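Local coordinates for protein smoothened (PDB 5KZZ) that probably acts as a G protein-coupled receptor-like transducer of Hedgehog signals, activated directly by cholesterol, and is represented here by its extracellular cysteine-rich domain, at residues E17-N22 and L29-T34; D50-W55 and V75-C80; T95-C100 and P110-C115. One frame throughout, in Å; residues are numbered along the deposited sequence.

In the fold
From the N terminus, interaction 1 comes first: segments 17-22 and 29-34 close a short loop that holds the small hairpin of strands 23-24 and 27-28. The chain then runs into helix 45-55, and interaction 2 closes the next loop by joining that helix to the end of helix 62-76. Interaction 3 follows, tying helix 90-97 to helix 110-114. The three loops lie in series, neither nesting nor crossing. Interactions 1 and 2 touch through two hydrogen bonds from side-chain hydroxyls to backbone carbonyls, whereas interaction 3 lies on the opposite side of the chain's centre from interaction 1, their centres about 26 Å apart.

Interaction 1: E17-N22 and L29-T34; sequences EPLKYN and LPYALT. With ZN (zinc ion), chain E.
Leu19 and Thr34 meet side chain to side chain at about a right angle, Leu19 CD2 resting 3.6 Å from Thr34 CB. The other branch, Leu19 CD1, turns to Leu29 CD1, approaches the Tyr31 ring obliquely, 4.0 Å from its CD2, and comes within 3.2 Å of Tyr31 O. CG of Leu19 lies anti to the carbonyl carbon (chi1 -84°), which sets the fork between Thr34 on the CD2 side and Leu29 and Tyr31 on the CD1 side. The patch belongs to a two-stranded antiparallel ladder of the Frizzled-type cysteine-rich domain: Glu17 and Thr34 form a hydrogen-bonded pair, Glu17 N to Thr34 O at 2.9 Å and Thr34 N to Glu17 O at 2.8 Å. Beyond the strands, Leu19 N donates to Ala32 O, and Leu29 N binds Asn22 O at 2.8 Å. One water accepts a hydrogen bond from Asn22 ND2 and donates to the carbonyl oxygens of Leu29 and Tyr31; a second links the same amide to Ala32 O. Outside the pair, Tyr31 OH bonds to Met77 O, Thr34 OG1 to Pro78 O and Glu17 OE1 to Gln45. Lys20 leads away, its NZ binding a zinc ion at 2.0 Å, together with Asp46 and two waters.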
ATOM      1  N   GLU A  17     -10.872   6.954  -9.015  1.00 19.26           N
ATOM      2  CA  GLU A  17     -12.223   6.403  -8.948  1.00 19.64           C
ATOM      3  C   GLU A  17     -12.665   6.300  -7.490  1.00 17.43           C
ATOM      4  O   GLU A  17     -11.824   6.221  -6.589  1.00 15.94           O
ATOM      5  CB  GLU A  17     -12.297   5.045  -9.658  1.00 26.74           C
ATOM      6  CG  GLU A  17     -11.369   3.974  -9.136  1.00 33.43           C
ATOM      7  CD  GLU A  17     -11.360   2.742 -10.039  1.00 40.19           C
ATOM      8  OE1 GLU A  17     -11.884   1.685  -9.637  1.00 37.21           O
ATOM      9  OE2 GLU A  17     -10.829   2.838 -11.163  1.00 48.42           O
ATOM     10  N   PRO A  18     -13.980   6.350  -7.240  1.00 17.24           N
ATOM     11  CA  PRO A  18     -14.444   6.222  -5.858  1.00 17.14           C
ATOM     12  C   PRO A  18     -14.028   4.896  -5.260  1.00 15.30           C
ATOM     13  O   PRO A  18     -14.107   3.868  -5.943  1.00 16.07           O
ATOM     14  CB  PRO A  18     -15.970   6.286  -5.986  1.00 20.93           C
ATOM     15  CG  PRO A  18     -16.202   6.976  -7.249  1.00 22.16           C
ATOM     16  CD  PRO A  18     -15.105   6.540  -8.171  1.00 20.65           C
ATOM     17  N   LEU A  19     -13.625   4.917  -3.996  1.00 14.93           N
ATOM     18  CA  LEU A  19     -13.297   3.690  -3.278  1.00 14.29           C
ATOM     19  C   LEU A  19     -14.477   2.760  -3.220  1.00 14.70           C
ATOM     20  O   LEU A  19     -15.589   3.166  -2.897  1.00 16.58           O
ATOM     21  CB  LEU A  19     -12.848   3.991  -1.853  1.00 13.03           C
ATOM     22  CG  LEU A  19     -11.377   4.354  -1.685  1.00 13.55           C
ATOM     23  CD1 LEU A  19     -11.173   5.095  -0.362  1.00 15.76           C
ATOM     24  CD2 LEU A  19     -10.541   3.090  -1.722  1.00 16.43           C
ATOM     25  N   LYS A  20     -14.212   1.498  -3.511  1.00 13.99           N
ATOM     26  CA  LYS A  20     -15.219   0.463  -3.403  1.00 15.22           C
ATOM     27  C   LYS A  20     -15.650   0.287  -1.948  1.00 15.85           C
ATOM     28  O   LYS A  20     -16.812   0.063  -1.671  1.00 18.35           O
ATOM     29  CB  LYS A  20     -14.676  -0.844  -3.977  1.00 17.71           C
ATOM     30  CG  LYS A  20     -15.660  -1.991  -3.980  1.00 19.80           C
ATOM     31  CD  LYS A  20     -14.947  -3.284  -4.377  1.00 22.64           C
ATOM     32  CE  LYS A  20     -15.888  -4.467  -4.288  1.00 24.07           C
ATOM     33  NZ  LYS A  20     -17.060  -4.309  -5.219  1.00 23.32           N
ATOM     34  N   TYR A  21     -14.695   0.399  -1.032  1.00 14.52           N
ATOM     35  CA  TYR A  21     -14.902   0.328   0.420  1.00 15.78           C
ATOM     36  C   TYR A  21     -14.107   1.413   1.103  1.00 15.54           C
ATOM     37  O   TYR A  21     -13.056   1.791   0.605  1.00 16.56           O
ATOM     38  CB  TYR A  21     -14.470  -1.028   0.964  1.00 16.71           C
ATOM     39  CG  TYR A  21     -15.246  -2.166   0.395  1.00 18.07           C
ATOM     40  CD1 TYR A  21     -16.622  -2.244   0.560  1.00 18.70           C
ATOM     41  CD2 TYR A  21     -14.611  -3.175  -0.309  1.00 17.14           C
ATOM     42  CE1 TYR A  21     -17.342  -3.293   0.027  1.00 18.77           C
ATOM     43  CE2 TYR A  21     -15.327  -4.249  -0.827  1.00 19.00           C
ATOM     44  CZ  TYR A  21     -16.685  -4.296  -0.657  1.00 18.69           C
ATOM     45  OH  TYR A  21     -17.402  -5.350  -1.173  1.00 22.42           O
ATOM     46  N   ASN A  22     -14.598   1.898   2.243  1.00 17.12           N
ATOM     47  CA  ASN A  22     -13.913   2.930   3.012  1.00 16.97           C
ATOM     48  C   ASN A  22     -13.097   2.325   4.158  1.00 18.42           C
ATOM     49  O   ASN A  22     -12.611   3.054   5.017  1.00 20.59           O
ATOM     50  CB  ASN A  22     -14.923   3.936   3.577  1.00 19.82           C
ATOM     51  CG  ASN A  22     -15.764   4.592   2.501  1.00 23.72           C
ATOM     52  OD1 ASN A  22     -16.991   4.423   2.454  1.00 27.03           O
ATOM     53  ND2 ASN A  22     -15.109   5.358   1.632  1.00 24.23           N
ATOM     54  N   LEU A  29     -10.540   4.539   6.090  1.00 18.26           N
ATOM     55  CA  LEU A  29      -9.817   5.485   5.252  1.00 18.51           C
ATOM     56  C   LEU A  29     -10.549   6.815   5.246  1.00 18.79           C
ATOM     57  O   LEU A  29     -11.751   6.861   5.011  1.00 20.78           O
ATOM     58  CB  LEU A  29      -9.670   4.951   3.822  1.00 18.28           C
ATOM     59  CG  LEU A  29      -8.986   3.582   3.704  1.00 17.74           C
ATOM     60  CD1 LEU A  29      -8.953   3.110   2.257  1.00 18.76           C
ATOM     61  CD2 LEU A  29      -7.583   3.618   4.318  1.00 19.09           C
ATOM     62  N   PRO A  30      -9.823   7.901   5.514  1.00 19.23           N
ATOM     63  CA  PRO A  30     -10.471   9.215   5.541  1.00 21.32           C
ATOM     64  C   PRO A  30     -10.654   9.849   4.163  1.00 20.60           C
ATOM     65  O   PRO A  30     -11.387  10.843   4.061  1.00 21.24           O
ATOM     66  CB  PRO A  30      -9.520  10.052   6.394  1.00 21.81           C
ATOM     67  CG  PRO A  30      -8.184   9.429   6.140  1.00 21.58           C
ATOM     68  CD  PRO A  30      -8.427   7.952   5.986  1.00 19.89           C
ATOM     69  N   TYR A  31      -9.990   9.313   3.140  1.00 20.32           N
ATOM     70  CA  TYR A  31     -10.098   9.823   1.772  1.00 18.67           C
ATOM     71  C   TYR A  31     -11.088   9.003   0.952  1.00 19.24           C
ATOM     72  O   TYR A  31     -11.347   7.837   1.263  1.00 19.75           O
ATOM     73  CB  TYR A  31      -8.727   9.839   1.089  1.00 17.93           C
ATOM     74  CG  TYR A  31      -7.929   8.545   1.200  1.00 16.95           C
ATOM     75  CD1 TYR A  31      -7.034   8.351   2.254  1.00 17.92           C
ATOM     76  CD2 TYR A  31      -8.067   7.522   0.265  1.00 15.84           C
ATOM     77  CE1 TYR A  31      -6.288   7.178   2.369  1.00 16.54           C
ATOM     78  CE2 TYR A  31      -7.332   6.358   0.375  1.00 13.94           C
ATOM     79  CZ  TYR A  31      -6.434   6.188   1.430  1.00 13.29           C
ATOM     80  OH  TYR A  31      -5.685   5.040   1.559  1.00 14.11           O
ATOM     81  N   ALA A  32     -11.611   9.611  -0.112  1.00 19.29           N
ATOM     82  CA  ALA A  32     -12.735   9.041  -0.851  1.00 18.37           C
ATOM     83  C   ALA A  32     -12.379   8.327  -2.148  1.00 16.12           C
ATOM     84  O   ALA A  32     -13.154   7.481  -2.604  1.00 16.98           O
ATOM     85  CB  ALA A  32     -13.747  10.131  -1.157  1.00 21.23           C
ATOM     86  N   LEU A  33     -11.255   8.696  -2.764  1.00 16.30           N
ATOM     87  CA  LEU A  33     -10.915   8.208  -4.098  1.00 16.01           C
ATOM     88  C   LEU A  33      -9.604   7.442  -4.116  1.00 14.93           C
ATOM     89  O   LEU A  33      -8.741   7.656  -3.265  1.00 14.85           O
ATOM     90  CB  LEU A  33     -10.813   9.352  -5.101  1.00 16.52           C
ATOM     91  CG  LEU A  33     -11.892  10.429  -5.009  1.00 17.81           C
ATOM     92  CD1 LEU A  33     -11.589  11.607  -5.921  1.00 20.75           C
ATOM     93  CD2 LEU A  33     -13.266   9.836  -5.336  1.00 19.73           C
ATOM     94  N   THR A  34      -9.445   6.586  -5.118  1.00 13.27           N
ATOM     95  CA  THR A  34      -8.290   5.708  -5.193  1.00 12.78           C
ATOM     96  C   THR A  34      -7.911   5.417  -6.637  1.00 13.67           C
ATOM     97  O   THR A  34      -8.547   5.897  -7.578  1.00 15.50           O
ATOM     98  CB  THR A  34      -8.573   4.381  -4.438  1.00 11.73           C
ATOM     99  OG1 THR A  34      -7.349   3.679  -4.215  1.00 12.11           O
ATOM    100  CG2 THR A  34      -9.543   3.483  -5.200  1.00 13.31           C
TER
HETATM  101 ZN    ZN E 204     -16.689  -4.162  -7.220  0.67 27.94          ZN
HETATM  102  O   HOH W   1     -12.725   6.043   2.585  1.00 23.29           O
HETATM  103  O   HOH W   2     -15.443   7.204  -0.952  1.00 29.89           O
HETATM  104  O   HOH W   3     -18.583  -5.595  -7.695  1.00 35.86           O
HETATM  105  O   HOH W   4     -15.887  -2.189  -7.825  1.00 38.67           O

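Interaction 2: D50-W55 and V75-C80; sequences DKLSLW and VYMPKC
Two helices of the Frizzled-type cysteine-rich domain pack here, the C-terminal half of helix 45-55 lying against the C-terminal end of helix 62-76, with Tyr76 as the central side chain. Trp55 and Tyr76 cross at about a right angle, and the indole donates from NE1 to Tyr76 OH at 3.0 Å. This bond is nearly straight, 162° at the hydrogen, and the hydroxyl oxygen lies close to the indole plane, so it meets the tryptophan at its edge. The five-membered ring of Trp55 and the Tyr76 ring meet obliquely, their planes at 66° and their centroids 5.2 Å apart. The phenol oxygen is gripped a second time by Asp41, and these two partners together should fix the position of the ring's far end within a buried interface.

Nearer the tyrosine backbone, Leu52 and Tyr76 lie alongside each other, running in opposing senses, with Leu52 CD2 3.8 Å from Tyr76 CD2. The second methyl, CD1, is directed to the thioether of Met77. That residue, its CG anti to the carbonyl carbon (chi1 -64°), brings SD to 3.6 Å from Leu52 CD1, and one leucine thus fills the angle between the aromatic ring and the methionine chain. Lys51 adds its aliphatic root: CB comes 3.8 Å from Tyr76 CE1, while the rest of the chain leads away from the contact.

Met77 is the first residue to leave helical geometry, so the contact spans the point where helix 62-76 gives way to loop. Around it, Leu52 and Met77 both touch Cys24 of strand 23-24, and Tyr76 and Met77 lean on Val48 of helix 45-55. Trp55 also packs on Leu72 and Ile68, about one and two turns before Tyr76 in helix 62-76, and farther along the chain Cys80 is joined to Cys16 by a disulfide.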
ATOM      1  N   ASP A  50      -9.698  -8.869  -3.158  1.00 12.55           N
ATOM      2  CA  ASP A  50      -9.362 -10.284  -3.032  1.00 12.81           C
ATOM      3  C   ASP A  50      -7.899 -10.477  -2.617  1.00 12.07           C
ATOM      4  O   ASP A  50      -7.601 -11.369  -1.807  1.00 14.73           O
ATOM      5  CB  ASP A  50      -9.657 -11.013  -4.343  1.00 15.09           C
ATOM      6  CG  ASP A  50     -11.149 -11.086  -4.654  1.00 17.01           C
ATOM      7  OD1 ASP A  50     -12.003 -10.898  -3.751  1.00 19.57           O
ATOM      8  OD2 ASP A  50     -11.480 -11.331  -5.825  1.00 18.06           O
ATOM      9  N   LYS A  51      -6.985  -9.663  -3.160  1.00 12.37           N
ATOM     10  CA  LYS A  51      -5.575  -9.760  -2.779  0.57 12.52           C
ATOM     11  C   LYS A  51      -5.387  -9.389  -1.314  1.00 12.84           C
ATOM     12  O   LYS A  51      -4.607 -10.017  -0.613  1.00 13.55           O
ATOM     13  CB  LYS A  51      -4.702  -8.856  -3.660  0.57 14.18           C
ATOM     14  CG  LYS A  51      -4.737  -9.171  -5.156  0.57 18.37           C
ATOM     15  CD  LYS A  51      -4.193 -10.556  -5.463  0.57 20.86           C
ATOM     16  CE  LYS A  51      -4.013 -10.763  -6.965  0.57 23.83           C
ATOM     17  NZ  LYS A  51      -3.631 -12.168  -7.280  0.57 26.21           N
ATOM     18  N   LEU A  52      -6.101  -8.371  -0.848  1.00 11.68           N
ATOM     19  CA  LEU A  52      -5.984  -7.997   0.554  1.00 12.49           C
ATOM     20  C   LEU A  52      -6.506  -9.108   1.475  1.00 12.48           C
ATOM     21  O   LEU A  52      -5.941  -9.328   2.549  1.00 14.46           O
ATOM     22  CB  LEU A  52      -6.704  -6.675   0.804  1.00 12.12           C
ATOM     23  CG  LEU A  52      -5.964  -5.453   0.231  1.00 10.80           C
ATOM     24  CD1 LEU A  52      -6.860  -4.204   0.341  1.00 13.54           C
ATOM     25  CD2 LEU A  52      -4.625  -5.235   0.938  1.00 13.38           C
ATOM     26  N   SER A  53      -7.550  -9.824   1.046  1.00 13.55           N
ATOM     27  CA  SER A  53      -8.050 -10.953   1.819  1.00 16.37           C
ATOM     28  C   SER A  53      -6.959 -12.018   1.935  1.00 16.57           C
ATOM     29  O   SER A  53      -6.766 -12.616   2.996  1.00 20.00           O
ATOM     30  CB  SER A  53      -9.308 -11.542   1.175  1.00 18.20           C
ATOM     31  OG  SER A  53      -9.734 -12.690   1.876  1.00 23.77           O
ATOM     32  N   LEU A  54      -6.232 -12.257   0.848  1.00 16.20           N
ATOM     33  CA  LEU A  54      -5.124 -13.215   0.886  1.00 16.72           C
ATOM     34  C   LEU A  54      -3.998 -12.737   1.820  1.00 17.05           C
ATOM     35  O   LEU A  54      -3.462 -13.510   2.619  1.00 19.30           O
ATOM     36  CB  LEU A  54      -4.578 -13.465  -0.526  1.00 19.62           C
ATOM     37  CG  LEU A  54      -5.510 -14.233  -1.462  1.00 25.17           C
ATOM     38  CD1 LEU A  54      -4.925 -14.278  -2.866  1.00 27.84           C
ATOM     39  CD2 LEU A  54      -5.764 -15.626  -0.932  1.00 27.35           C
ATOM     40  N   TRP A  55      -3.644 -11.464   1.737  1.00 14.39           N
ATOM     41  CA  TRP A  55      -2.624 -10.905   2.617  1.00 14.77           C
ATOM     42  C   TRP A  55      -2.977 -11.056   4.082  1.00 16.86           C
ATOM     43  O   TRP A  55      -2.095 -11.141   4.923  1.00 16.98           O
ATOM     44  CB  TRP A  55      -2.431  -9.430   2.308  1.00 13.88           C
ATOM     45  CG  TRP A  55      -1.424  -9.138   1.221  1.00 13.75           C
ATOM     46  CD1 TRP A  55      -1.684  -8.701  -0.049  1.00 13.37           C
ATOM     47  CD2 TRP A  55      -0.002  -9.237   1.328  1.00 14.72           C
ATOM     48  NE1 TRP A  55      -0.503  -8.523  -0.738  1.00 13.79           N
ATOM     49  CE2 TRP A  55       0.544  -8.862   0.083  1.00 14.33           C
ATOM     50  CE3 TRP A  55       0.868  -9.601   2.364  1.00 16.44           C
ATOM     51  CZ2 TRP A  55       1.922  -8.827  -0.148  1.00 17.94           C
ATOM     52  CZ3 TRP A  55       2.245  -9.584   2.123  1.00 18.05           C
ATOM     53  CH2 TRP A  55       2.751  -9.206   0.881  1.00 18.60           C
ATOM     54  N   VAL A  75      -0.318   0.799  -0.890  1.00  9.01           N
ATOM     55  CA  VAL A  75      -0.096   0.210  -2.200  1.00  9.65           C
ATOM     56  C   VAL A  75      -1.412  -0.150  -2.891  1.00 10.03           C
ATOM     57  O   VAL A  75      -1.607   0.151  -4.071  1.00 11.25           O
ATOM     58  CB  VAL A  75       0.788  -1.056  -2.055  1.00 10.32           C
ATOM     59  CG1 VAL A  75       0.807  -1.912  -3.332  1.00 13.77           C
ATOM     60  CG2 VAL A  75       2.202  -0.662  -1.637  1.00 12.49           C
ATOM     61  N   TYR A  76      -2.309  -0.799  -2.149  1.00  9.32           N
ATOM     62  CA  TYR A  76      -3.504  -1.388  -2.731  1.00  8.73           C
ATOM     63  C   TYR A  76      -4.693  -0.445  -2.758  1.00  9.87           C
ATOM     64  O   TYR A  76      -5.486  -0.516  -3.694  1.00 10.73           O
ATOM     65  CB  TYR A  76      -3.896  -2.656  -1.973  1.00 10.55           C
ATOM     66  CG  TYR A  76      -3.046  -3.852  -2.332  1.00  9.21           C
ATOM     67  CD1 TYR A  76      -3.353  -4.635  -3.452  1.00 11.04           C
ATOM     68  CD2 TYR A  76      -1.928  -4.196  -1.583  1.00 11.25           C
ATOM     69  CE1 TYR A  76      -2.583  -5.724  -3.788  1.00 12.12           C
ATOM     70  CE2 TYR A  76      -1.146  -5.299  -1.931  1.00 12.73           C
ATOM     71  CZ  TYR A  76      -1.485  -6.071  -3.031  1.00 12.46           C
ATOM     72  OH  TYR A  76      -0.715  -7.167  -3.360  1.00 14.10           O
ATOM     73  N   MET A  77      -4.831   0.407  -1.740  1.00  9.28           N
ATOM     74  CA  MET A  77      -5.965   1.326  -1.650  1.00  9.94           C
ATOM     75  C   MET A  77      -5.475   2.745  -1.401  1.00 10.48           C
ATOM     76  O   MET A  77      -5.918   3.397  -0.457  1.00 10.91           O
ATOM     77  CB  MET A  77      -6.936   0.901  -0.536  1.00  9.43           C
ATOM     78  CG  MET A  77      -7.585  -0.456  -0.832  1.00 11.55           C
ATOM     79  SD  MET A  77      -8.681  -1.102   0.461  1.00 11.63           S
ATOM     80  CE  MET A  77     -10.166  -0.129   0.204  1.00 12.96           C
ATOM     81  N   PRO A  78      -4.560   3.238  -2.264  1.00 10.86           N
ATOM     82  CA  PRO A  78      -3.944   4.546  -2.022  1.00 11.38           C
ATOM     83  C   PRO A  78      -4.914   5.696  -2.236  1.00 11.77           C
ATOM     84  O   PRO A  78      -5.915   5.584  -2.944  1.00 12.94           O
ATOM     85  CB  PRO A  78      -2.832   4.592  -3.067  1.00 11.78           C
ATOM     86  CG  PRO A  78      -3.447   3.823  -4.210  1.00 11.36           C
ATOM     87  CD  PRO A  78      -4.051   2.640  -3.515  1.00 11.66           C
ATOM     88  N   LYS A  79      -4.584   6.831  -1.640  1.00 13.06           N
ATOM     89  CA  LYS A  79      -5.329   8.051  -1.869  1.00 14.24           C
ATOM     90  C   LYS A  79      -5.064   8.636  -3.243  1.00 14.55           C
ATOM     91  O   LYS A  79      -3.904   8.793  -3.650  1.00 16.93           O
ATOM     92  CB  LYS A  79      -4.985   9.075  -0.789  1.00 16.93           C
ATOM     93  CG  LYS A  79      -5.719  10.403  -0.954  1.00 19.47           C
ATOM     94  CD  LYS A  79      -5.390  11.362   0.179  1.00 23.06           C
ATOM     95  CE  LYS A  79      -6.071  12.705  -0.041  1.00 26.66           C
ATOM     96  NZ  LYS A  79      -5.750  13.690   1.039  1.00 29.66           N
ATOM     97  N   CYS A  80      -6.149   8.968  -3.939  1.00 15.78           N
ATOM     98  CA  CYS A  80      -6.091   9.612  -5.243  1.00 16.13           C
ATOM     99  C   CYS A  80      -6.831  10.937  -5.144  1.00 17.24           C
ATOM    100  O   CYS A  80      -7.913  11.001  -4.565  1.00 18.26           O
ATOM    101  CB  CYS A  80      -6.715   8.719  -6.314  1.00 17.54           C
ATOM    102  SG  CYS A  80      -6.361   9.189  -8.016  1.00 20.90           S
TER

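Interaction 3: T95-C100 and P110-C115; sequences TTRVPC and PDFLKC. With ZN (zinc ion), chain G.
Phe112 has its CG anti to the backbone N (chi1 173°), which carries the ring across to helix 90-97, while a bend at chi3 (-49°) brings the Arg97 guanidinium back over the end of helix 110-114. The Phe112 and Thr96 side chains cross at about a right angle; in one of the two threonine conformers, Thr96 CG2 lies 3.7 Å from Phe112 CZ. Cys100 CB reaches the ring edge, near its plane, at 4.0 Å from the same CZ. Arg97 NH1 donates to Leu113 O at 3.2 Å, from above the carbonyl plane. Cys115 SG sits over one guanidinium face, 3.5 Å above the plane and offset toward its rim. Cys115, with positive phi, is the C-prime residue of a Schellman motif that ends helix 110-114. Disulfides tie Cys100, beside Phe112, to Cys64 and Cys115, beside Arg97, to Cys93. Away from this contact, Asp111 OD2 binds a zinc ion at 2.1 Å, with two waters. Because Arg97 meets a carbonyl at a helix C-terminus, its positive charge probably interacts favourably with the partial negative charge gathered there.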
ATOM      1  N   THR A  95      10.745   0.928   7.768  1.00 22.18           N
ATOM      2  CA  THR A  95      10.293   0.538   9.091  1.00 24.59           C
ATOM      3  C   THR A  95       9.662  -0.839   9.066  1.00 21.03           C
ATOM      4  O   THR A  95       9.824  -1.614  10.009  1.00 22.98           O
ATOM      5  CB  THR A  95       9.276   1.519   9.662  1.00 31.18           C
ATOM      6  OG1 THR A  95       8.051   1.427   8.926  1.00 36.13           O
ATOM      7  CG2 THR A  95       9.804   2.914   9.579  1.00 30.43           C
ATOM      8  N   THR A  96       8.943  -1.142   7.992  1.00 16.06           N
ATOM      9  CA  THR A  96       8.199  -2.386   7.896  0.64 17.76           C
ATOM     10  C   THR A  96       9.133  -3.579   7.697  1.00 18.00           C
ATOM     11  O   THR A  96       8.829  -4.692   8.113  1.00 17.98           O
ATOM     12  CB  THR A  96       7.171  -2.299   6.751  0.64 21.79           C
ATOM     13  OG1 THR A  96       6.396  -1.104   6.921  0.64 24.53           O
ATOM     14  CG2 THR A  96       6.248  -3.496   6.754  0.64 20.68           C
ATOM     15  N   ARG A  97      10.271  -3.319   7.067  1.00 17.79           N
ATOM     16  CA  ARG A  97      11.258  -4.348   6.757  1.00 21.41           C
ATOM     17  C   ARG A  97      11.736  -5.102   7.977  1.00 21.28           C
ATOM     18  O   ARG A  97      12.058  -6.274   7.883  1.00 21.23           O
ATOM     19  CB  ARG A  97      12.485  -3.737   6.068  1.00 27.00           C
ATOM     20  CG  ARG A  97      12.449  -3.762   4.564  1.00 33.30           C
ATOM     21  CD  ARG A  97      13.858  -3.746   3.993  1.00 37.34           C
ATOM     22  NE  ARG A  97      14.699  -2.703   4.581  1.00 39.11           N
ATOM     23  CZ  ARG A  97      15.670  -2.070   3.924  1.00 40.41           C
ATOM     24  NH1 ARG A  97      15.905  -2.360   2.652  1.00 40.66           N
ATOM     25  NH2 ARG A  97      16.393  -1.135   4.531  1.00 40.20           N
ATOM     26  N   VAL A  98      11.825  -4.431   9.116  1.00 20.23           N
ATOM     27  CA  VAL A  98      12.423  -5.097  10.259  1.00 20.03           C
ATOM     28  C   VAL A  98      11.426  -6.085  10.871  1.00 17.97           C
ATOM     29  O   VAL A  98      11.714  -7.276  10.924  1.00 16.82           O
ATOM     30  CB  VAL A  98      12.943  -4.095  11.302  1.00 21.86           C
ATOM     31  CG1 VAL A  98      13.581  -4.842  12.449  1.00 22.53           C
ATOM     32  CG2 VAL A  98      13.926  -3.127  10.653  1.00 24.67           C
ATOM     33  N   PRO A  99      10.229  -5.630  11.280  1.00 15.51           N
ATOM     34  CA  PRO A  99       9.345  -6.659  11.839  1.00 16.42           C
ATOM     35  C   PRO A  99       8.879  -7.708  10.839  1.00 15.08           C
ATOM     36  O   PRO A  99       8.471  -8.794  11.253  1.00 17.28           O
ATOM     37  CB  PRO A  99       8.151  -5.855  12.363  1.00 18.76           C
ATOM     38  CG  PRO A  99       8.263  -4.555  11.770  1.00 20.81           C
ATOM     39  CD  PRO A  99       9.687  -4.282  11.500  1.00 18.15           C
ATOM     40  N   CYS A 100       8.967  -7.412   9.547  1.00 14.90           N
ATOM     41  CA  CYS A 100       8.533  -8.360   8.536  1.00 16.31           C
ATOM     42  C   CYS A 100       9.733  -8.953   7.838  1.00 19.72           C
ATOM     43  O   CYS A 100       9.601  -9.478   6.752  1.00 21.76           O
ATOM     44  CB  CYS A 100       7.612  -7.688   7.525  1.00 16.02           C
ATOM     45  SG  CYS A 100       6.080  -7.069   8.234  1.00 16.21           S
ATOM     46  N   PRO A 110      10.495  -8.509  -4.033  1.00 33.30           N
ATOM     47  CA  PRO A 110      11.872  -8.037  -3.850  1.00 31.72           C
ATOM     48  C   PRO A 110      11.988  -6.519  -3.673  1.00 29.55           C
ATOM     49  O   PRO A 110      12.917  -6.071  -3.001  1.00 30.21           O
ATOM     50  CB  PRO A 110      12.567  -8.488  -5.140  1.00 32.50           C
ATOM     51  CG  PRO A 110      11.768  -9.655  -5.600  1.00 34.73           C
ATOM     52  CD  PRO A 110      10.349  -9.310  -5.261  1.00 34.64           C
ATOM     53  N   ASP A 111      11.074  -5.745  -4.258  1.00 27.91           N
ATOM     54  CA  ASP A 111      11.074  -4.285  -4.072  1.00 26.60           C
ATOM     55  C   ASP A 111      10.927  -3.873  -2.610  1.00 24.75           C
ATOM     56  O   ASP A 111      11.522  -2.886  -2.163  1.00 23.86           O
ATOM     57  CB  ASP A 111       9.953  -3.640  -4.893  1.00 28.96           C
ATOM     58  CG  ASP A 111      10.346  -3.421  -6.339  1.00 30.96           C
ATOM     59  OD1 ASP A 111      11.330  -4.042  -6.794  1.00 31.26           O
ATOM     60  OD2 ASP A 111       9.671  -2.617  -7.024  1.00 31.07           O
ATOM     61  N   PHE A 112      10.105  -4.624  -1.890  1.00 24.99           N
ATOM     62  CA  PHE A 112       9.910  -4.448  -0.460  1.00 26.24           C
ATOM     63  C   PHE A 112      11.181  -4.786   0.325  1.00 27.85           C
ATOM     64  O   PHE A 112      11.595  -4.036   1.215  1.00 29.36           O
ATOM     65  CB  PHE A 112       8.725  -5.315  -0.026  1.00 27.21           C
ATOM     66  CG  PHE A 112       8.495  -5.367   1.463  1.00 29.28           C
ATOM     67  CD1 PHE A 112       8.556  -4.224   2.246  1.00 28.32           C
ATOM     68  CD2 PHE A 112       8.173  -6.574   2.075  1.00 32.42           C
ATOM     69  CE1 PHE A 112       8.331  -4.293   3.604  1.00 30.38           C
ATOM     70  CE2 PHE A 112       7.942  -6.640   3.435  1.00 33.45           C
ATOM     71  CZ  PHE A 112       8.021  -5.501   4.198  1.00 32.66           C
ATOM     72  N   LEU A 113      11.814  -5.903  -0.015  1.00 31.38           N
ATOM     73  CA  LEU A 113      13.028  -6.321   0.679  1.00 36.80           C
ATOM     74  C   LEU A 113      14.166  -5.306   0.496  1.00 34.20           C
ATOM     75  O   LEU A 113      14.991  -5.113   1.387  1.00 34.66           O
ATOM     76  CB  LEU A 113      13.474  -7.707   0.195  1.00 45.66           C
ATOM     77  CG  LEU A 113      12.443  -8.792  -0.143  1.00 54.10           C
ATOM     78  CD1 LEU A 113      13.127 -10.154  -0.184  1.00 54.96           C
ATOM     79  CD2 LEU A 113      11.275  -8.826   0.844  1.00 59.00           C
ATOM     80  N   LYS A 114      14.189  -4.649  -0.660  1.00 30.92           N
ATOM     81  CA  LYS A 114      15.246  -3.694  -1.003  1.00 29.79           C
ATOM     82  C   LYS A 114      14.825  -2.243  -0.710  1.00 27.97           C
ATOM     83  O   LYS A 114      15.669  -1.332  -0.650  1.00 29.69           O
ATOM     84  CB  LYS A 114      15.621  -3.882  -2.486  1.00 29.46           C
ATOM     85  CG  LYS A 114      16.467  -2.778  -3.143  1.00 30.65           C
ATOM     86  CD  LYS A 114      17.943  -2.883  -2.803  1.00 29.35           C
ATOM     87  CE  LYS A 114      18.791  -1.902  -3.624  1.00 26.44           C
ATOM     88  NZ  LYS A 114      19.314  -2.453  -4.917  1.00 22.72           N
ATOM     89  N   CYS A 115      13.523  -2.053  -0.488  1.00 22.72           N
ATOM     90  CA  CYS A 115      12.884  -0.736  -0.428  1.00 20.53           C
ATOM     91  C   CYS A 115      13.340   0.124  -1.594  1.00 18.55           C
ATOM     92  O   CYS A 115      13.926   1.170  -1.405  1.00 17.12           O
ATOM     93  CB  CYS A 115      13.171  -0.047   0.908  1.00 22.67           C
ATOM     94  SG  CYS A 115      12.359  -0.854   2.296  1.00 23.66           S
TER
HETATM   95 ZN    ZN G 206      10.598  -2.238  -8.848  0.66 28.70          ZN
HETATM   96  O   HOH W   5      11.966  -0.750  -8.384  1.00 28.72           O
HETATM   97  O   HOH W   6       8.295  -2.861  -9.787  1.00 41.84           O